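Alkaline phosphatase (Thermus thermophilus, PDB 7KWD) probably hydrolyses phosphate monoesters at alkaline pH as a homodimeric enzyme that carries zinc and magnesium ions. Local coordinates at residues G99-S103 and A150-I154; V144-P149 and A166-L170; Y177-R183 and L222-D228. All coordinates share one frame; numbering follows the deposited sequence.

Contact 1: G99-S103 and A150-I154; sequences GNAFS and ASFVI
With chi1 near 68° in Ser103 and 70° in Ser151, each hydroxyl is tucked between its own backbone N and carbonyl carbon, and the two serines meet where helix 95-104 touches helix 147-153. Ser103 turns its hydroxyl onto the backbone of the other helix, donating a hydrogen bond of 2.7 Å from Ser103 OG to Ser151 O. The donor stands above the carbonyl plane, 45° out of it, and so does not lie on a lone pair. Ser151 OG presses instead on bare backbone, 3.4 Å from Gly99 CA, while its own hydrogen bond runs back to Thr148 O. A CB on Gly99 would collide with this hydroxyl; the glycine lets the backbones close to 5.6 Å between Gly99 CA and Ser151 CA.

Phe152 supplies the apolar half. One face of its ring receives Ser103 CB in a CH-pi contact, 4.0 Å from Ser103 CB to the centroid of the Phe152 ring and offset toward the rim. The far end of the ring reaches along helix 95-104, with Phe152 CZ 3.8 Å from Phe102 CB, and Phe126 meets the same ring edge-to-face. Asn100 OD1 passes Ser151 CB at 3.6 Å, but its amide is tied to Ala114, Gly112 and Thr108. An alanine in place of Ser103 lacks the hydroxyl and would probably leave the buried Ser151 O without its donor from helix 95-104.

Both helices carry metal-site residues of the alkaline phosphatase fold. Helix 95-104 begins at Ser95, a zinc ligand and the predicted phosphoserine nucleophile, and Phe102 lies beside the zinc ligand Asp317; helix 147-153 bears the magnesium ligand Thr148. The contact thus packs together two helices that carry zinc and magnesium ligands.

Contact 2: V144-P149 and A166-L170; sequences VTHATP and AEQYL. With MG (magnesium ion), chain D.
Tyr169 reaches from helix 162-172 into the turn at Val144 and Thr145, and this is the tight part of the contact. Its chi1 of -83° sets CG anti to the carbonyl carbon and aims the ring at the start of helix 147-153. The phenol donates a hydrogen bond of 2.8 Å from Tyr169 OH to Val144 O, lying in the carbonyl plane on a lone pair, and that oxygen in turn sits at the edge of the Tyr169 ring. The same hydroxyl is crowded by carbon, 3.5 Å from Thr145 CA and 3.9 Å from Pro149 CB, with the proline and tyrosine side chains crossing obliquely. Thr145 closes the packing on the Ala166 side chain, its methyl CG2 3.9 Å from Ala166 CB, while its hydroxyl is hydrogen-bonded to Glu162. Tyr177 stacks on the Tyr169 ring.

The turn leads straight into the magnesium site of the alkaline phosphatase fold: His146 is the N-cap residue of helix 147-153, and Thr148, in that helix's first turn, binds the ion through OG1 at 2.4 Å from the magnesium. Asp47, Glu270 and three waters complete a six-ligand shell.

On the looser side, around His146, side chains no longer meet across the contact, and water bridges His146 to the metal. His146 is partly exposed, and its CB points away from helix 162-172. Although predicted to bind magnesium, it does so here at second hand: His146 ND1 stays 4.0 Å from the ion, with a magnesium-bound water hydrogen-bonded to this nitrogen and accepting from Thr148 N at 3.1 Å. The imidazole ring, which has that water and the magnesium at its edge in plane, meets His230 edge-to-face, and Arg159 also touches the His146 side chain.

Contact 3: Y177-R183 and L222-D228; sequences YLGGGDR and LLGVFAD
Tyr177-Leu178 and Leu222-Val225 pair as neighbouring parallel strands, joined by the bonds Tyr177 N to Leu222 O and Gly224 N to Tyr177 O (2.8 Å), which Gly179 N continues to Gly224 O. They are part of the parallel strand array of the alpha/beta fold of alkaline phosphatases, where strand 135-140 flanks 176-178 on its other side. At Gly179 the chain turns a corner, yet Gly179 O still accepts from Phe226 N at 3.0 Å.

Leu178 lies on one face of the strand pair and uses Gly224 as its seat: Leu178 CD2 is 3.6 Å from Gly224 CA, where a CB would clash. The same methyl meets the edge of the Phe226 ring, 4.0 Å from Phe226 CE2, and touches Leu222; helices 211-216 and 247-259 cover this cluster. On the opposite face Tyr177 CB packs against Leu223 CD1 at 3.8 Å, beside helix 196-202.

Past the corner the contact becomes polar. Asp182 N and Arg183 N donate to Ala227 O and Asp228 O in turn, and Val225 CG1, anti to its backbone N (chi1 -177°), fills the bend 3.2 Å from Asp182 N. Asp182 and Asp228 come near each other, but Tyr197 and Asn186 hold the first and a salt bridge to Arg189 the second. Arg183 lays its aliphatic chain across Asp228, Arg183 CB 3.7 Å from Asp228 OD2.

All three contacts are largely buried, but contact 3 runs outward to partly exposed aspartates and the exposed Arg183, and contact 2 opens at His146. Contacts 1 and 2 share helix 147-153: contact 1 packs it on helix 95-104, while contact 2 holds the turn leading into it, and Pro149, against helix 162-172; Ala150 lies against Tyr169. Contact 2 passes to contact 3 through Tyr169 O and Tyr177 OH, 2.7 Å apart, and through Val144 N and Gly180 O, both probable hydrogen bonds. The chemistry shifts accordingly: small residues and an aromatic ring in contact 1, a buried phenol bonded to a backbone carbonyl, with metal-bound water on the far side, in contact 2, and mainly backbone strand pairing in contact 3.

Contact 1: G99-S103 and A150-I154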
ATOM      1  N   GLY A  99       2.381 -15.365 -11.135  1.00 23.81           N
ATOM      2  CA  GLY A  99       1.825 -16.700 -11.015  1.00 20.89           C
ATOM      3  C   GLY A  99       2.903 -17.759 -11.032  1.00 20.45           C
ATOM      4  O   GLY A  99       2.848 -18.727 -10.267  1.00 20.46           O
ATOM      5  N   ASN A 100       3.902 -17.579 -11.901  1.00 24.32           N
ATOM      6  CA  ASN A 100       5.036 -18.494 -11.946  1.00 23.70           C
ATOM      7  C   ASN A 100       5.747 -18.582 -10.603  1.00 21.06           C
ATOM      8  O   ASN A 100       6.166 -19.664 -10.184  1.00 22.56           O
ATOM      9  CB  ASN A 100       6.030 -18.034 -12.999  1.00 24.72           C
ATOM     10  CG  ASN A 100       5.571 -18.319 -14.400  1.00 23.85           C
ATOM     11  OD1 ASN A 100       4.532 -18.933 -14.604  1.00 18.32           O
ATOM     12  ND2 ASN A 100       6.351 -17.865 -15.380  1.00 22.68           N
ATOM     13  N   ALA A 101       5.925 -17.448  -9.937  1.00 20.15           N
ATOM     14  CA  ALA A 101       6.572 -17.461  -8.633  1.00 20.68           C
ATOM     15  C   ALA A 101       5.786 -18.341  -7.688  1.00 20.40           C
ATOM     16  O   ALA A 101       6.355 -19.171  -6.969  1.00 20.39           O
ATOM     17  CB  ALA A 101       6.690 -16.036  -8.087  1.00 22.63           C
ATOM     18  N   PHE A 102       4.456 -18.182  -7.692  1.00 20.00           N
ATOM     19  CA  PHE A 102       3.611 -19.035  -6.866  1.00 22.01           C
ATOM     20  C   PHE A 102       3.725 -20.506  -7.271  1.00 23.78           C
ATOM     21  O   PHE A 102       3.866 -21.396  -6.419  1.00 21.79           O
ATOM     22  CB  PHE A 102       2.144 -18.618  -6.975  1.00 18.00           C
ATOM     23  CG  PHE A 102       1.822 -17.257  -6.419  1.00 22.87           C
ATOM     24  CD1 PHE A 102       2.709 -16.567  -5.616  1.00 22.49           C
ATOM     25  CD2 PHE A 102       0.596 -16.679  -6.698  1.00 22.25           C
ATOM     26  CE1 PHE A 102       2.379 -15.334  -5.093  1.00 19.49           C
ATOM     27  CE2 PHE A 102       0.272 -15.446  -6.187  1.00 18.54           C
ATOM     28  CZ  PHE A 102       1.163 -14.771  -5.378  1.00 21.68           C
ATOM     29  N   SER A 103       3.589 -20.785  -8.577  1.00 21.25           N
ATOM     30  CA  SER A 103       3.352 -22.159  -9.015  1.00 23.41           C
ATOM     31  C   SER A 103       4.640 -22.911  -9.273  1.00 17.56           C
ATOM     32  O   SER A 103       4.621 -24.138  -9.271  1.00 22.66           O
ATOM     33  CB  SER A 103       2.502 -22.205 -10.292  1.00 22.43           C
ATOM     34  OG  SER A 103       3.245 -21.680 -11.366  1.00 23.35           O
ATOM     35  N   ALA A 150      -3.607 -20.254 -15.727  1.00 19.84           N
ATOM     36  CA  ALA A 150      -2.827 -21.080 -16.638  1.00 20.91           C
ATOM     37  C   ALA A 150      -1.442 -21.347 -16.074  1.00 20.93           C
ATOM     38  O   ALA A 150      -0.890 -22.443 -16.257  1.00 22.71           O
ATOM     39  CB  ALA A 150      -2.748 -20.430 -18.015  1.00 23.53           C
ATOM     40  N   SER A 151      -0.862 -20.359 -15.373  1.00 21.25           N
ATOM     41  CA  SER A 151       0.491 -20.530 -14.864  1.00 19.36           C
ATOM     42  C   SER A 151       0.563 -21.637 -13.832  1.00 22.62           C
ATOM     43  O   SER A 151       1.659 -22.081 -13.494  1.00 23.49           O
ATOM     44  CB  SER A 151       0.987 -19.232 -14.237  1.00 24.17           C
ATOM     45  OG  SER A 151       0.263 -18.988 -13.020  1.00 23.42           O
ATOM     46  N   PHE A 152      -0.587 -22.077 -13.300  1.00 22.67           N
ATOM     47  CA  PHE A 152      -0.573 -23.136 -12.319  1.00 18.60           C
ATOM     48  C   PHE A 152      -0.579 -24.522 -12.926  1.00 23.82           C
ATOM     49  O   PHE A 152      -0.245 -25.476 -12.214  1.00 24.25           O
ATOM     50  CB  PHE A 152      -1.760 -23.034 -11.361  1.00 20.38           C
ATOM     51  CG  PHE A 152      -1.504 -22.117 -10.202  1.00 21.70           C
ATOM     52  CD1 PHE A 152      -0.909 -20.891 -10.402  1.00 21.03           C
ATOM     53  CD2 PHE A 152      -1.823 -22.494  -8.928  1.00 23.28           C
ATOM     54  CE1 PHE A 152      -0.654 -20.039  -9.340  1.00 24.18           C
ATOM     55  CE2 PHE A 152      -1.561 -21.662  -7.860  1.00 26.42           C
ATOM     56  CZ  PHE A 152      -0.994 -20.436  -8.061  1.00 26.60           C
ATOM     57  N   VAL A 153      -0.937 -24.664 -14.212  1.00 18.04           N
ATOM     58  CA  VAL A 153      -1.164 -25.975 -14.809  1.00 21.42           C
ATOM     59  C   VAL A 153      -0.275 -26.243 -16.021  1.00 22.34           C
ATOM     60  O   VAL A 153       0.120 -27.392 -16.242  1.00 23.37           O
ATOM     61  CB  VAL A 153      -2.647 -26.169 -15.189  1.00 18.87           C
ATOM     62  CG1 VAL A 153      -3.435 -26.374 -13.957  1.00 24.25           C
ATOM     63  CG2 VAL A 153      -3.132 -24.954 -15.943  1.00 22.87           C
ATOM     64  N   ILE A 154       0.037 -25.239 -16.848  1.00 26.29           N
ATOM     65  CA  ILE A 154       0.713 -25.542 -18.123  1.00 26.15           C
ATOM     66  C   ILE A 154       1.847 -24.567 -18.419  1.00 29.51           C
ATOM     67  O   ILE A 154       1.960 -23.494 -17.836  1.00 26.52           O
ATOM     68  CB  ILE A 154      -0.268 -25.574 -19.319  1.00 25.32           C
ATOM     69  CG1 ILE A 154      -1.069 -24.266 -19.445  1.00 25.36           C
ATOM     70  CG2 ILE A 154      -1.230 -26.782 -19.208  1.00 20.88           C
ATOM     71  CD1 ILE A 154      -0.373 -23.159 -20.296  1.00 22.59           C
TER

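Contact 2: V144-P149 and A166-L170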
ATOM      1  N   VAL A 144     -10.718 -18.070 -18.883  1.00 22.70           N
ATOM      2  CA  VAL A 144     -10.292 -19.202 -18.083  1.00 22.69           C
ATOM      3  C   VAL A 144      -8.859 -19.594 -18.405  1.00 25.71           C
ATOM      4  O   VAL A 144      -8.183 -20.220 -17.572  1.00 24.35           O
ATOM      5  CB  VAL A 144     -11.299 -20.345 -18.300  1.00 25.01           C
ATOM      6  CG1 VAL A 144     -11.117 -20.968 -19.715  1.00 26.57           C
ATOM      7  CG2 VAL A 144     -11.124 -21.366 -17.211  1.00 31.34           C
ATOM      8  N   THR A 145      -8.380 -19.210 -19.588  1.00 21.17           N
ATOM      9  CA  THR A 145      -7.040 -19.462 -20.098  1.00 20.92           C
ATOM     10  C   THR A 145      -6.060 -18.331 -19.740  1.00 20.24           C
ATOM     11  O   THR A 145      -4.916 -18.316 -20.215  1.00 20.17           O
ATOM     12  CB  THR A 145      -7.135 -19.607 -21.634  1.00 22.20           C
ATOM     13  OG1 THR A 145      -7.873 -18.471 -22.117  1.00 24.47           O
ATOM     14  CG2 THR A 145      -7.882 -20.854 -22.076  1.00 26.13           C
ATOM     15  N   HIS A 146      -6.479 -17.379 -18.927  1.00 23.46           N
ATOM     16  CA  HIS A 146      -5.629 -16.245 -18.600  1.00 21.17           C
ATOM     17  C   HIS A 146      -4.452 -16.677 -17.723  1.00 23.43           C
ATOM     18  O   HIS A 146      -4.337 -17.825 -17.292  1.00 22.36           O
ATOM     19  CB  HIS A 146      -6.472 -15.164 -17.933  1.00 23.50           C
ATOM     20  CG  HIS A 146      -6.008 -13.770 -18.200  1.00 23.84           C
ATOM     21  ND1 HIS A 146      -5.639 -12.912 -17.184  1.00 27.57           N
ATOM     22  CD2 HIS A 146      -5.897 -13.063 -19.358  1.00 28.44           C
ATOM     23  CE1 HIS A 146      -5.298 -11.743 -17.706  1.00 34.51           C
ATOM     24  NE2 HIS A 146      -5.448 -11.806 -19.020  1.00 32.54           N
ATOM     25  N   ALA A 147      -3.542 -15.725 -17.502  1.00 20.36           N
ATOM     26  CA  ALA A 147      -2.218 -16.064 -16.986  1.00 21.48           C
ATOM     27  C   ALA A 147      -2.282 -16.705 -15.613  1.00 20.14           C
ATOM     28  O   ALA A 147      -1.556 -17.664 -15.337  1.00 18.94           O
ATOM     29  CB  ALA A 147      -1.352 -14.817 -16.908  1.00 24.56           C
ATOM     30  N   THR A 148      -3.153 -16.210 -14.730  1.00 21.73           N
ATOM     31  CA  THR A 148      -3.073 -16.657 -13.344  1.00 23.92           C
ATOM     32  C   THR A 148      -3.484 -18.111 -13.215  1.00 21.17           C
ATOM     33  O   THR A 148      -2.729 -18.904 -12.628  1.00 21.62           O
ATOM     34  CB  THR A 148      -3.912 -15.736 -12.458  1.00 22.23           C
ATOM     35  OG1 THR A 148      -3.382 -14.406 -12.524  1.00 21.70           O
ATOM     36  CG2 THR A 148      -3.864 -16.234 -11.038  1.00 26.20           C
ATOM     37  N   PRO A 149      -4.628 -18.540 -13.731  1.00 21.49           N
ATOM     38  CA  PRO A 149      -4.937 -19.981 -13.712  1.00 21.31           C
ATOM     39  C   PRO A 149      -3.972 -20.781 -14.547  1.00 23.23           C
ATOM     40  O   PRO A 149      -3.524 -21.870 -14.131  1.00 21.91           O
ATOM     41  CB  PRO A 149      -6.376 -20.049 -14.276  1.00 24.03           C
ATOM     42  CG  PRO A 149      -6.604 -18.739 -14.950  1.00 23.19           C
ATOM     43  CD  PRO A 149      -5.748 -17.722 -14.214  1.00 24.67           C
ATOM     44  N   ALA A 166      -6.038 -23.109 -24.473  1.00 23.53           N
ATOM     45  CA  ALA A 166      -7.284 -23.865 -24.355  1.00 27.16           C
ATOM     46  C   ALA A 166      -7.101 -25.306 -24.802  1.00 28.01           C
ATOM     47  O   ALA A 166      -7.682 -26.229 -24.213  1.00 23.33           O
ATOM     48  CB  ALA A 166      -8.393 -23.178 -25.170  1.00 26.67           C
ATOM     49  N   GLU A 167      -6.273 -25.523 -25.828  1.00 24.44           N
ATOM     50  CA  GLU A 167      -5.962 -26.884 -26.231  1.00 28.66           C
ATOM     51  C   GLU A 167      -5.148 -27.576 -25.146  1.00 24.67           C
ATOM     52  O   GLU A 167      -5.362 -28.756 -24.833  1.00 27.29           O
ATOM     53  CB  GLU A 167      -5.178 -26.890 -27.561  1.00 26.50           C
ATOM     54  CG  GLU A 167      -5.865 -26.302 -28.799  1.00 33.26           C
ATOM     55  CD  GLU A 167      -4.862 -26.073 -29.941  1.00 35.93           C
ATOM     56  OE1 GLU A 167      -4.020 -26.947 -30.160  1.00 47.84           O
ATOM     57  OE2 GLU A 167      -4.876 -25.012 -30.585  1.00 43.06           O
ATOM     58  N   GLN A 168      -4.181 -26.858 -24.578  1.00 24.96           N
ATOM     59  CA  GLN A 168      -3.381 -27.425 -23.492  1.00 26.98           C
ATOM     60  C   GLN A 168      -4.251 -27.794 -22.291  1.00 23.07           C
ATOM     61  O   GLN A 168      -3.974 -28.776 -21.600  1.00 24.52           O
ATOM     62  CB  GLN A 168      -2.298 -26.429 -23.103  1.00 25.43           C
ATOM     63  CG  GLN A 168      -1.221 -26.240 -24.176  1.00 29.23           C
ATOM     64  CD  GLN A 168      -0.212 -25.193 -23.762  1.00 28.52           C
ATOM     65  OE1 GLN A 168      -0.401 -24.006 -24.026  1.00 28.23           O
ATOM     66  NE2 GLN A 168       0.863 -25.626 -23.107  1.00 21.65           N
ATOM     67  N   TYR A 169      -5.305 -27.005 -22.026  1.00 19.24           N
ATOM     68  CA  TYR A 169      -6.231 -27.327 -20.938  1.00 20.83           C
ATOM     69  C   TYR A 169      -6.933 -28.657 -21.176  1.00 21.96           C
ATOM     70  O   TYR A 169      -7.098 -29.472 -20.244  1.00 25.37           O
ATOM     71  CB  TYR A 169      -7.272 -26.217 -20.808  1.00 20.53           C
ATOM     72  CG  TYR A 169      -6.857 -25.017 -20.015  1.00 24.20           C
ATOM     73  CD1 TYR A 169      -5.521 -24.795 -19.658  1.00 25.48           C
ATOM     74  CD2 TYR A 169      -7.807 -24.127 -19.571  1.00 24.59           C
ATOM     75  CE1 TYR A 169      -5.175 -23.688 -18.897  1.00 22.51           C
ATOM     76  CE2 TYR A 169      -7.472 -23.025 -18.821  1.00 21.52           C
ATOM     77  CZ  TYR A 169      -6.154 -22.805 -18.485  1.00 24.98           C
ATOM     78  OH  TYR A 169      -5.853 -21.682 -17.724  1.00 23.09           O
ATOM     79  N   LEU A 170      -7.380 -28.892 -22.418  1.00 28.04           N
ATOM     80  CA  LEU A 170      -7.999 -30.174 -22.745  1.00 21.59           C
ATOM     81  C   LEU A 170      -7.040 -31.327 -22.474  1.00 25.73           C
ATOM     82  O   LEU A 170      -7.433 -32.349 -21.913  1.00 23.65           O
ATOM     83  CB  LEU A 170      -8.439 -30.173 -24.209  1.00 29.45           C
ATOM     84  CG  LEU A 170      -9.070 -31.451 -24.770  1.00 29.52           C
ATOM     85  CD1 LEU A 170     -10.354 -31.843 -24.018  1.00 30.07           C
ATOM     86  CD2 LEU A 170      -9.356 -31.292 -26.278  1.00 29.02           C
TER
HETATM   87 MG    MG D 602      -4.958 -12.794 -13.262  1.00 33.75          MG
HETATM   88  O   HOH W   1      -5.609 -14.260 -14.653  1.00 29.14           O
HETATM   89  O   HOH W   2      -3.744 -12.223 -14.683  1.00 33.87           O
HETATM   90  O   HOH W   3      -6.231 -10.913 -13.768  1.00 25.03           O

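Contact 3: Y177-R183 and L222-D228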
ATOM      1  N   TYR A 177     -12.953 -26.377 -14.970  1.00 20.21           N
ATOM      2  CA  TYR A 177     -12.490 -25.137 -15.572  1.00 18.36           C
ATOM      3  C   TYR A 177     -13.694 -24.212 -15.696  1.00 23.09           C
ATOM      4  O   TYR A 177     -14.634 -24.534 -16.426  1.00 22.38           O
ATOM      5  CB  TYR A 177     -11.930 -25.358 -16.979  1.00 23.09           C
ATOM      6  CG  TYR A 177     -10.697 -26.196 -17.148  1.00 20.12           C
ATOM      7  CD1 TYR A 177      -9.443 -25.693 -16.817  1.00 20.67           C
ATOM      8  CD2 TYR A 177     -10.771 -27.450 -17.727  1.00 18.86           C
ATOM      9  CE1 TYR A 177      -8.300 -26.443 -17.027  1.00 22.63           C
ATOM     10  CE2 TYR A 177      -9.643 -28.219 -17.919  1.00 20.89           C
ATOM     11  CZ  TYR A 177      -8.406 -27.708 -17.580  1.00 23.57           C
ATOM     12  OH  TYR A 177      -7.279 -28.457 -17.781  1.00 19.52           O
ATOM     13  N   LEU A 178     -13.653 -23.054 -15.041  1.00 21.08           N
ATOM     14  CA  LEU A 178     -14.761 -22.111 -15.071  1.00 20.10           C
ATOM     15  C   LEU A 178     -14.230 -20.702 -15.209  1.00 29.44           C
ATOM     16  O   LEU A 178     -13.354 -20.292 -14.445  1.00 20.14           O
ATOM     17  CB  LEU A 178     -15.606 -22.187 -13.807  1.00 21.20           C
ATOM     18  CG  LEU A 178     -16.312 -23.486 -13.504  1.00 25.58           C
ATOM     19  CD1 LEU A 178     -16.868 -23.441 -12.108  1.00 21.04           C
ATOM     20  CD2 LEU A 178     -17.411 -23.771 -14.533  1.00 24.17           C
ATOM     21  N   GLY A 179     -14.778 -19.962 -16.162  1.00 23.89           N
ATOM     22  CA  GLY A 179     -14.385 -18.576 -16.368  1.00 26.00           C
ATOM     23  C   GLY A 179     -14.941 -18.049 -17.681  1.00 26.44           C
ATOM     24  O   GLY A 179     -15.960 -18.543 -18.178  1.00 27.28           O
ATOM     25  N   GLY A 180     -14.262 -17.020 -18.205  1.00 26.77           N
ATOM     26  CA  GLY A 180     -14.588 -16.435 -19.489  1.00 24.76           C
ATOM     27  C   GLY A 180     -13.822 -17.074 -20.642  1.00 25.07           C
ATOM     28  O   GLY A 180     -13.145 -18.090 -20.494  1.00 22.43           O
ATOM     29  N   GLY A 181     -13.925 -16.436 -21.812  1.00 24.54           N
ATOM     30  CA  GLY A 181     -13.091 -16.784 -22.950  1.00 25.26           C
ATOM     31  C   GLY A 181     -13.712 -17.670 -24.023  1.00 21.34           C
ATOM     32  O   GLY A 181     -13.035 -18.526 -24.595  1.00 24.17           O
ATOM     33  N   ASP A 182     -14.988 -17.441 -24.355  1.00 26.93           N
ATOM     34  CA  ASP A 182     -15.593 -18.217 -25.446  1.00 28.73           C
ATOM     35  C   ASP A 182     -14.811 -18.036 -26.751  1.00 27.47           C
ATOM     36  O   ASP A 182     -14.753 -18.959 -27.579  1.00 26.19           O
ATOM     37  CB  ASP A 182     -17.067 -17.817 -25.615  1.00 30.50           C
ATOM     38  CG  ASP A 182     -17.799 -18.664 -26.645  1.00 30.49           C
ATOM     39  OD1 ASP A 182     -17.878 -19.893 -26.489  1.00 26.75           O
ATOM     40  OD2 ASP A 182     -18.295 -18.077 -27.614  1.00 28.27           O
ATOM     41  N   ARG A 183     -14.188 -16.867 -26.941  1.00 25.03           N
ATOM     42  CA  ARG A 183     -13.432 -16.631 -28.162  1.00 26.75           C
ATOM     43  C   ARG A 183     -12.331 -17.663 -28.389  1.00 28.85           C
ATOM     44  O   ARG A 183     -11.878 -17.808 -29.536  1.00 28.10           O
ATOM     45  CB  ARG A 183     -12.858 -15.207 -28.152  1.00 28.32           C
ATOM     46  CG  ARG A 183     -11.678 -14.948 -27.213  1.00 34.48           C
ATOM     47  CD  ARG A 183     -11.378 -13.419 -27.033  1.00 32.27           C
ATOM     48  NE  ARG A 183     -10.473 -12.968 -28.082  1.00 54.34           N
ATOM     49  CZ  ARG A 183      -9.352 -12.270 -27.896  1.00 59.26           C
ATOM     50  NH1 ARG A 183      -8.954 -11.905 -26.677  1.00 47.27           N
ATOM     51  NH2 ARG A 183      -8.615 -11.944 -28.953  1.00 71.01           N
ATOM     52  N   LEU A 222     -16.421 -30.427 -15.456  1.00 26.65           N
ATOM     53  CA  LEU A 222     -17.090 -29.227 -15.935  1.00 25.59           C
ATOM     54  C   LEU A 222     -16.141 -28.346 -16.737  1.00 26.25           C
ATOM     55  O   LEU A 222     -15.038 -28.030 -16.285  1.00 25.24           O
ATOM     56  CB  LEU A 222     -17.604 -28.382 -14.760  1.00 31.73           C
ATOM     57  CG  LEU A 222     -19.037 -28.452 -14.323  1.00 32.22           C
ATOM     58  CD1 LEU A 222     -19.261 -27.271 -13.385  1.00 31.72           C
ATOM     59  CD2 LEU A 222     -19.969 -28.376 -15.508  1.00 40.78           C
ATOM     60  N   LEU A 223     -16.603 -27.895 -17.882  1.00 23.12           N
ATOM     61  CA  LEU A 223     -16.029 -26.756 -18.565  1.00 24.25           C
ATOM     62  C   LEU A 223     -17.136 -25.729 -18.654  1.00 23.93           C
ATOM     63  O   LEU A 223     -18.166 -25.984 -19.276  1.00 25.90           O
ATOM     64  CB  LEU A 223     -15.507 -27.130 -19.943  1.00 29.72           C
ATOM     65  CG  LEU A 223     -15.141 -25.926 -20.801  1.00 27.70           C
ATOM     66  CD1 LEU A 223     -14.019 -25.107 -20.142  1.00 25.47           C
ATOM     67  CD2 LEU A 223     -14.698 -26.325 -22.193  1.00 27.72           C
ATOM     68  N   GLY A 224     -16.938 -24.583 -18.020  1.00 21.13           N
ATOM     69  CA  GLY A 224     -17.907 -23.501 -18.075  1.00 23.84           C
ATOM     70  C   GLY A 224     -17.274 -22.210 -18.547  1.00 26.43           C
ATOM     71  O   GLY A 224     -16.306 -21.726 -17.956  1.00 27.29           O
ATOM     72  N   VAL A 225     -17.802 -21.664 -19.640  1.00 22.48           N
ATOM     73  CA  VAL A 225     -17.267 -20.489 -20.320  1.00 24.47           C
ATOM     74  C   VAL A 225     -18.457 -19.564 -20.528  1.00 24.68           C
ATOM     75  O   VAL A 225     -19.406 -19.924 -21.229  1.00 24.49           O
ATOM     76  CB  VAL A 225     -16.594 -20.863 -21.649  1.00 27.47           C
ATOM     77  CG1 VAL A 225     -15.981 -19.683 -22.307  1.00 22.71           C
ATOM     78  CG2 VAL A 225     -15.481 -21.890 -21.454  1.00 20.67           C
ATOM     79  N   PHE A 226     -18.417 -18.381 -19.906  1.00 23.09           N
ATOM     80  CA  PHE A 226     -19.614 -17.587 -19.719  1.00 21.82           C
ATOM     81  C   PHE A 226     -19.634 -16.236 -20.403  1.00 30.64           C
ATOM     82  O   PHE A 226     -20.647 -15.533 -20.305  1.00 28.02           O
ATOM     83  CB  PHE A 226     -19.832 -17.400 -18.211  1.00 28.10           C
ATOM     84  CG  PHE A 226     -19.912 -18.688 -17.468  1.00 25.19           C
ATOM     85  CD1 PHE A 226     -21.076 -19.444 -17.479  1.00 27.02           C
ATOM     86  CD2 PHE A 226     -18.806 -19.177 -16.809  1.00 23.85           C
ATOM     87  CE1 PHE A 226     -21.132 -20.668 -16.802  1.00 28.46           C
ATOM     88  CE2 PHE A 226     -18.835 -20.378 -16.144  1.00 24.98           C
ATOM     89  CZ  PHE A 226     -19.999 -21.138 -16.127  1.00 21.28           C
ATOM     90  N   ALA A 227     -18.559 -15.857 -21.089  1.00 22.24           N
ATOM     91  CA  ALA A 227     -18.486 -14.610 -21.833  1.00 24.95           C
ATOM     92  C   ALA A 227     -17.503 -14.790 -22.982  1.00 26.32           C
ATOM     93  O   ALA A 227     -16.683 -15.723 -22.988  1.00 24.01           O
ATOM     94  CB  ALA A 227     -18.059 -13.435 -20.936  1.00 28.21           C
ATOM     95  N   ASP A 228     -17.577 -13.873 -23.956  1.00 27.33           N
ATOM     96  CA  ASP A 228     -16.657 -13.957 -25.086  1.00 23.36           C
ATOM     97  C   ASP A 228     -15.223 -13.798 -24.607  1.00 24.20           C
ATOM     98  O   ASP A 228     -14.342 -14.581 -24.988  1.00 25.01           O
ATOM     99  CB  ASP A 228     -16.942 -12.893 -26.148  1.00 27.89           C
ATOM    100  CG  ASP A 228     -16.142 -13.147 -27.417  1.00 25.88           C
ATOM    101  OD1 ASP A 228     -16.457 -14.138 -28.111  1.00 27.34           O
ATOM    102  OD2 ASP A 228     -15.179 -12.402 -27.681  1.00 28.55           O
TER